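CMP/dCMP-type deaminase domain-containing protein (Aspergillus oryzae RIB40, PDB 7DRY) probably deaminates a pyrimidine intermediate of riboflavin biosynthesis, using a zinc-dependent active site of the cytidine deaminase (CDA) fold. Local coordinates at residues A[27-31]-A[61-65]; A[96-100]-A[167-171]; A[89-95]-A[125-129]. All coordinates share one frame; numbering follows the deposited sequence. Where two conformers were deposited one is given.

Contact 1 of 3, residues A[27-31]-A[61-65]. With ZN (zinc ion), chain B; SO4 (sulfate ion), chain C.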
# COMPACT_ATOMS: atom_id res chain seq x y z
N ARG A 27 10.03 -2.61 -4.93
CA ARG A 27 9.99 -3.28 -3.64
C ARG A 27 9.30 -2.37 -2.63
O ARG A 27 9.86 -1.34 -2.24
CB ARG A 27 11.40 -3.63 -3.19
CG ARG A 27 12.06 -4.60 -4.15
CD ARG A 27 13.55 -4.62 -3.93
NE ARG A 27 13.94 -5.42 -2.78
CZ ARG A 27 14.76 -4.99 -1.81
NH1 ARG A 27 15.25 -3.76 -1.84
NH2 ARG A 27 15.09 -5.82 -0.84
N VAL A 28 8.09 -2.76 -2.23
CA VAL A 28 7.19 -1.93 -1.44
C VAL A 28 6.65 -2.79 -0.30
O VAL A 28 6.57 -4.02 -0.41
CB VAL A 28 6.06 -1.38 -2.35
CG1 VAL A 28 4.99 -0.63 -1.57
CG2 VAL A 28 6.63 -0.47 -3.42
N GLY A 29 6.31 -2.14 0.81
CA GLY A 29 5.69 -2.82 1.94
C GLY A 29 4.42 -2.10 2.34
O GLY A 29 4.29 -0.88 2.18
N ALA A 30 3.47 -2.87 2.87
CA ALA A 30 2.17 -2.33 3.24
C ALA A 30 1.70 -2.95 4.55
O ALA A 30 1.91 -4.14 4.79
CB ALA A 30 1.12 -2.64 2.17
N ILE A 31 1.06 -2.13 5.39
CA ILE A 31 0.51 -2.56 6.67
C ILE A 31 -0.90 -2.01 6.79
O ILE A 31 -1.11 -0.81 6.62
CB ILE A 31 1.37 -2.07 7.85
CG1 ILE A 31 2.75 -2.72 7.81
CG2 ILE A 31 0.68 -2.42 9.19
CD1 ILE A 31 3.76 -2.13 8.80
N HIS A 61 1.94 -6.98 -6.10
CA HIS A 61 2.29 -5.75 -5.40
C HIS A 61 2.07 -5.89 -3.90
O HIS A 61 1.44 -6.83 -3.42
CB HIS A 61 1.46 -4.59 -5.95
CG HIS A 61 1.92 -4.11 -7.29
ND1 HIS A 61 1.49 -2.92 -7.83
CD2 HIS A 61 2.74 -4.67 -8.21
CE1 HIS A 61 2.05 -2.76 -9.02
NE2 HIS A 61 2.81 -3.81 -9.27
N ALA A 62 2.60 -4.92 -3.13
CA ALA A 62 2.52 -5.01 -1.67
C ALA A 62 1.08 -4.97 -1.18
O ALA A 62 0.70 -5.76 -0.30
CB ALA A 62 3.31 -3.85 -1.05
N GLU A 63 0.29 -4.01 -1.67
CA GLU A 63 -1.08 -3.88 -1.20
C GLU A 63 -1.89 -5.09 -1.60
O GLU A 63 -2.75 -5.56 -0.84
CB GLU A 63 -1.72 -2.61 -1.79
CG GLU A 63 -0.92 -1.33 -1.57
CD GLU A 63 0.02 -0.99 -2.73
OE1 GLU A 63 0.98 -1.73 -2.99
OE2 GLU A 63 -0.19 0.04 -3.38
N GLN A 64 -1.63 -5.60 -2.81
CA GLN A 64 -2.23 -6.84 -3.28
C GLN A 64 -1.92 -7.99 -2.33
O GLN A 64 -2.82 -8.72 -1.90
CB GLN A 64 -1.67 -7.14 -4.68
CG GLN A 64 -2.13 -8.43 -5.33
CD GLN A 64 -1.54 -8.58 -6.73
OE1 GLN A 64 -0.63 -7.84 -7.12
NE2 GLN A 64 -2.07 -9.53 -7.49
N CYS A 65 -0.65 -8.16 -1.97
CA CYS A 65 -0.27 -9.25 -1.07
C CYS A 65 -0.87 -9.05 0.31
O CYS A 65 -1.28 -10.01 0.97
CB CYS A 65 1.25 -9.32 -0.99
SG CYS A 65 1.95 -10.05 -2.50
ZN ZN B . 0.18 -1.50 -7.16
S SO4 C . 3.51 -4.04 -13.25
O1 SO4 C . 3.79 -3.96 -11.80
O2 SO4 C . 4.57 -4.83 -13.86
O3 SO4 C . 2.24 -4.70 -13.47
O4 SO4 C . 3.49 -2.67 -13.72
O HOH W 1 1.93 0.12 -6.33
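The start of strand 29-36 runs over the first turn of helix 62-73, and the backbones come nearest where the CA atoms of Gly29 and Ala62 lie 5.3 Å apart. Ala62 carries the contact: its CB methyl presses against the backbone of Val28, 3.3 Å from Val28 O, and is met alongside by Val28 CG1 at 3.7 Å. With CG1 opposite the backbone N (chi1 174°), Val28 turns that methyl down onto the helix. Ala30, two residues on and facing the same way, adds its CB at 4.1 Å from Ala62 CB. Small residues suit an interface in which strand and helix lie this close, and Gly29 meets Ala62 CB with its backbone alone. Residues 61-63 form the His-Ala-Glu signature of zinc-dependent deaminases, so the buried alanine seats against the sheet while its neighbours serve the metal site. His61, the N-cap of the helix, binds the zinc ion through ND1 at 2.0 Å; Cys102 and Cys112 are the other protein ligands, and a water is the further ligand. The opposite ring nitrogen, NE2, donates within the ring plane to a sulfate oxygen, O1, at 2.7 Å (160° at the hydrogen). Glu63 starts along the helix flank, but a bend at chi2 (93°) brings OE1 back beside Val28 CG1, with OE2 4.1 Å from the zinc ion and not bound to it. Gln64 OE1 closes the helix start by accepting His61 N at 2.9 Å, and it is also held by Arg105.

Contact 2 of 3, residues A[96-100]-A[167-171]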
# COMPACT_ATOMS: atom_id res chain seq x y z
N TYR A 96 -1.03 1.76 5.41
CA TYR A 96 0.25 2.40 5.16
C TYR A 96 0.97 1.63 4.07
O TYR A 96 0.93 0.40 4.02
CB TYR A 96 1.11 2.37 6.43
CG TYR A 96 0.59 3.25 7.53
CD1 TYR A 96 -0.33 2.78 8.47
CD2 TYR A 96 1.04 4.57 7.66
CE1 TYR A 96 -0.81 3.60 9.49
CE2 TYR A 96 0.56 5.40 8.67
CZ TYR A 96 -0.35 4.91 9.58
OH TYR A 96 -0.81 5.72 10.58
N VAL A 97 1.62 2.36 3.17
CA VAL A 97 2.36 1.74 2.08
C VAL A 97 3.48 2.68 1.68
O VAL A 97 3.30 3.90 1.72
CB VAL A 97 1.40 1.39 0.92
CG1 VAL A 97 0.65 2.61 0.44
CG2 VAL A 97 2.12 0.72 -0.23
N THR A 98 4.66 2.14 1.36
CA THR A 98 5.79 3.05 1.16
C THR A 98 5.56 3.97 -0.04
O THR A 98 5.88 5.16 0.03
CB THR A 98 7.14 2.32 1.07
OG1 THR A 98 7.12 1.39 -0.02
CG2 THR A 98 7.47 1.61 2.37
N MET A 99 5.00 3.44 -1.13
CA MET A 99 4.77 4.23 -2.33
C MET A 99 3.28 4.36 -2.61
O MET A 99 2.47 3.55 -2.16
CB MET A 99 5.47 3.58 -3.53
CG MET A 99 6.99 3.43 -3.35
SD MET A 99 7.84 2.88 -4.83
CE MET A 99 7.80 4.36 -5.85
N GLU A 100 2.92 5.41 -3.35
CA GLU A 100 1.54 5.67 -3.73
C GLU A 100 0.94 4.43 -4.39
O GLU A 100 1.58 3.83 -5.26
CB GLU A 100 1.52 6.82 -4.74
CG GLU A 100 0.15 7.13 -5.33
CD GLU A 100 0.24 8.10 -6.49
OE1 GLU A 100 1.36 8.52 -6.83
OE2 GLU A 100 -0.81 8.43 -7.08
N ILE A 167 12.86 5.17 0.80
CA ILE A 167 11.79 4.41 0.17
C ILE A 167 12.14 4.08 -1.28
O ILE A 167 11.96 2.95 -1.74
CB ILE A 167 10.46 5.17 0.28
CG1 ILE A 167 9.95 5.07 1.72
CG2 ILE A 167 9.43 4.64 -0.72
CD1 ILE A 167 8.79 6.02 2.01
N LEU A 168 12.68 5.07 -2.01
CA LEU A 168 13.02 4.85 -3.41
C LEU A 168 14.24 3.95 -3.56
O LEU A 168 14.25 3.07 -4.43
CB LEU A 168 13.27 6.20 -4.10
CG LEU A 168 12.02 7.05 -4.26
CD1 LEU A 168 12.38 8.48 -4.60
CD2 LEU A 168 11.11 6.45 -5.32
N GLU A 169 15.26 4.14 -2.72
CA GLU A 169 16.45 3.29 -2.81
C GLU A 169 16.10 1.83 -2.63
O GLU A 169 16.62 0.96 -3.34
CB GLU A 169 17.50 3.70 -1.77
CG GLU A 169 18.06 5.13 -1.90
CD GLU A 169 19.11 5.29 -2.97
OE1 GLU A 169 19.37 4.33 -3.72
OE2 GLU A 169 19.68 6.40 -3.04
N VAL A 170 15.24 1.53 -1.66
CA VAL A 170 14.79 0.15 -1.46
C VAL A 170 13.95 -0.30 -2.65
O VAL A 170 14.16 -1.39 -3.20
CB VAL A 170 14.03 0.04 -0.14
CG1 VAL A 170 13.30 -1.31 -0.04
CG2 VAL A 170 14.98 0.25 1.05
N ALA A 171 13.03 0.55 -3.09
CA ALA A 171 12.07 0.15 -4.12
C ALA A 171 12.77 -0.31 -5.39
O ALA A 171 12.37 -1.32 -6.00
CB ALA A 171 11.13 1.30 -4.43
O HOH W 2 9.74 1.03 -0.85
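Thr98 and Met99 pack against Ile167, Leu168 and Ala171, joining the corner where strand 91-97 leaves the central sheet of the CDA fold to one face of the late helix 164-171. Met99 reaches across with its whole chain. From CB, which leaves the backbone beside the helix rather than at it, the chain first makes contact at CG, which lies 3.8 Å from Ile167 CG2 as the two side chains slide past each other in opposite directions. SD follows, set against the small CB of Ala171 at 3.7 Å; alanine suits this place because a single methyl lets the bulky sulfur come close to the helix. The chain then bends at chi3 (74°), which swings CE over to Leu168, where it meets CD2 at 4.0 Å with the side chains crossing at about a right angle. The unbranched, flexible methionine thus follows three helix residues with successive atoms. Leu168 also packs on helix 178-187, so the methionine tip joins a wider apolar layer, while Val28 touches both Met99 and Thr98. Ile167 fits the corner with both its branches: CG2 lies 3.7 Å from Thr98 CB, and CD1 rests 3.6 Å from Thr98 O. Threonine combines a hydrocarbon surface for isoleucine with a polar atom for a bridging water. Its hydroxyl, placed between the backbone N and carbonyl carbon (chi1 59°), donates from OG1 to that water at 2.8 Å; the water in turn donates to Ile167 O at 3.1 Å, a carbonyl that also accepts the helical bond from Ala171 N.

Contact 3 of 3, residues A[89-95]-A[125-129]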
# COMPACT_ATOMS: atom_id res chain seq x y z
N PRO A 89 -18.21 0.28 13.27
CA PRO A 89 -18.46 1.69 12.93
C PRO A 89 -17.55 2.70 13.61
O PRO A 89 -17.36 3.79 13.05
CB PRO A 89 -19.93 1.89 13.32
CG PRO A 89 -20.52 0.52 13.31
CD PRO A 89 -19.42 -0.40 13.76
N ASP A 90 -17.00 2.40 14.79
CA ASP A 90 -16.18 3.35 15.54
C ASP A 90 -14.70 3.24 15.22
O ASP A 90 -13.91 4.09 15.66
CB ASP A 90 -16.38 3.16 17.04
CG ASP A 90 -17.71 3.71 17.53
OD1 ASP A 90 -18.46 4.28 16.71
OD2 ASP A 90 -17.99 3.58 18.74
N ARG A 91 -14.30 2.22 14.48
CA ARG A 91 -12.94 2.02 14.01
C ARG A 91 -12.91 2.10 12.49
O ARG A 91 -13.90 1.78 11.82
CB ARG A 91 -12.38 0.65 14.42
CG ARG A 91 -12.34 0.45 15.93
CD ARG A 91 -11.74 -0.89 16.30
NE ARG A 91 -10.30 -0.79 16.20
CZ ARG A 91 -9.50 -0.49 17.21
NH1 ARG A 91 -10.01 -0.27 18.42
NH2 ARG A 91 -8.21 -0.40 17.02
N LYS A 92 -11.77 2.52 11.96
CA LYS A 92 -11.57 2.61 10.52
C LYS A 92 -10.33 1.82 10.14
O LYS A 92 -9.40 1.67 10.93
CB LYS A 92 -11.43 4.06 10.05
CG LYS A 92 -10.21 4.80 10.59
CD LYS A 92 -10.14 6.20 9.96
CE LYS A 92 -9.09 7.08 10.60
NZ LYS A 92 -9.18 8.48 10.06
N LEU A 93 -10.33 1.33 8.91
CA LEU A 93 -9.17 0.64 8.36
C LEU A 93 -8.32 1.65 7.61
O LEU A 93 -8.84 2.43 6.80
CB LEU A 93 -9.61 -0.46 7.40
CG LEU A 93 -10.26 -1.68 8.04
CD1 LEU A 93 -10.80 -2.60 6.95
CD2 LEU A 93 -9.23 -2.43 8.90
N VAL A 94 -7.03 1.65 7.91
CA VAL A 94 -6.07 2.54 7.29
C VAL A 94 -4.94 1.67 6.77
O VAL A 94 -4.48 0.77 7.47
CB VAL A 94 -5.53 3.54 8.33
CG1 VAL A 94 -4.37 4.33 7.78
CG2 VAL A 94 -6.65 4.45 8.83
N MET A 95 -4.49 1.94 5.54
CA MET A 95 -3.35 1.23 4.98
C MET A 95 -2.16 2.17 4.84
O MET A 95 -2.28 3.25 4.26
CB MET A 95 -3.68 0.59 3.63
CG MET A 95 -2.54 -0.28 3.12
SD MET A 95 -2.83 -1.04 1.51
CE MET A 95 -3.83 -2.44 2.01
N LYS A 125 -17.37 -1.26 5.48
CA LYS A 125 -16.80 0.07 5.28
C LYS A 125 -15.59 0.05 4.36
O LYS A 125 -15.35 1.03 3.63
CB LYS A 125 -16.39 0.66 6.63
CG LYS A 125 -17.54 0.84 7.56
CD LYS A 125 -17.26 1.92 8.59
CE LYS A 125 -16.37 1.40 9.68
NZ LYS A 125 -16.14 2.46 10.71
N GLY A 126 -14.79 -1.00 4.39
CA GLY A 126 -13.58 -1.03 3.60
C GLY A 126 -12.49 -0.11 4.14
O GLY A 126 -12.56 0.42 5.25
N ILE A 127 -11.46 0.07 3.32
CA ILE A 127 -10.32 0.90 3.70
C ILE A 127 -10.69 2.36 3.55
O ILE A 127 -11.16 2.79 2.49
CB ILE A 127 -9.10 0.53 2.85
CG1 ILE A 127 -8.71 -0.92 3.13
CG2 ILE A 127 -7.93 1.46 3.15
CD1 ILE A 127 -7.70 -1.49 2.15
N GLN A 128 -10.51 3.14 4.62
CA GLN A 128 -10.93 4.54 4.63
C GLN A 128 -9.81 5.53 4.33
O GLN A 128 -10.12 6.66 3.91
CB GLN A 128 -11.59 4.90 5.97
CG GLN A 128 -13.03 4.41 6.05
CD GLN A 128 -13.68 4.64 7.40
OE1 GLN A 128 -14.07 3.69 8.07
NE2 GLN A 128 -13.80 5.91 7.81
N LYS A 129 -8.55 5.16 4.53
CA LYS A 129 -7.47 6.12 4.35
C LYS A 129 -6.19 5.37 4.00
O LYS A 129 -5.94 4.27 4.51
CB LYS A 129 -7.26 6.97 5.61
CG LYS A 129 -6.24 8.08 5.44
CD LYS A 129 -6.32 9.11 6.56
CE LYS A 129 -5.47 10.32 6.21
NZ LYS A 129 -5.67 11.43 7.19
O HOH W 3 -6.90 10.36 9.93
O HOH W 4 -12.84 1.43 7.64
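Lys125 NZ donates to Arg91 O at 2.6 Å, tilted from the carbonyl plane, and a weak bond reaches Pro89 O. Glu88 O is a further acceptor, so backbone carbonyls gather round the ammonium tip; a bend at chi3 (-78°) curls the long lysine chain back toward them. Two backbone bonds join the strands: Gln128 N gives a fairly straight one to Leu93 O at 2.8 Å (162°), and Met95 N another to Lys129 O at 2.9 Å. The same Lys129 O also receives a CA-H...O contact from Val94 CA at 3.3 Å. Nearer the start of the pair a water stands in for direct pairing, accepting from Leu93 N and donating to Gly126 O and Gln128 OE1. Gly126 turns the chain there with a positive phi (72°), a conformation glycine adopts easily.

Farther out, the amide of Gln128 lies over Lys92, its OE1 3.3 Å from Lys92 CB. The extended lysines bring Lys92 NZ to 5.4 Å from Lys129 NZ, where a water accepting from both may ease the like charges; Gln158 OE1 also holds Lys129 NZ. Val94 and the base of Lys129 lie side by side, the valine branch suiting the strand and the lysine carrying its charge outward. Leu93 covers the Gly126 carbonyl with CB and CD1. Met95 CE meets Ile127 CD1 at 4.0 Å, an apolar pair that also borders Leu32, while Met95 itself touches Glu63. Parallel strands 91-97 and 127-132, linked through helix 112-117 with the zinc ligand Cys112 at its start, form the beta-alpha-beta unit characteristic of the CDA fold.

How the contacts relate
All three contacts rest on one mixed sheet, in which strand 91-97 lies between strands 29-36 and 127-132. Contact 1 closes before the other two open, whereas contacts 2 and 3 interleave along the chain and use opposite ends of strand 91-97, their centres about 22 Å apart. Contacts 1 and 2 are neighbours, about 9 Å between centres, with Val28 packed on Val97 and Thr98; the centres of contacts 1 and 3 are about 18 Å apart, yet Glu63 touches Met95. Helix 62-73, with the zinc ligand His61 at its N-cap, the late helix 164-171 and the parallel strand pair are therefore tied to the same central strands, which places the metal site against the central sheet.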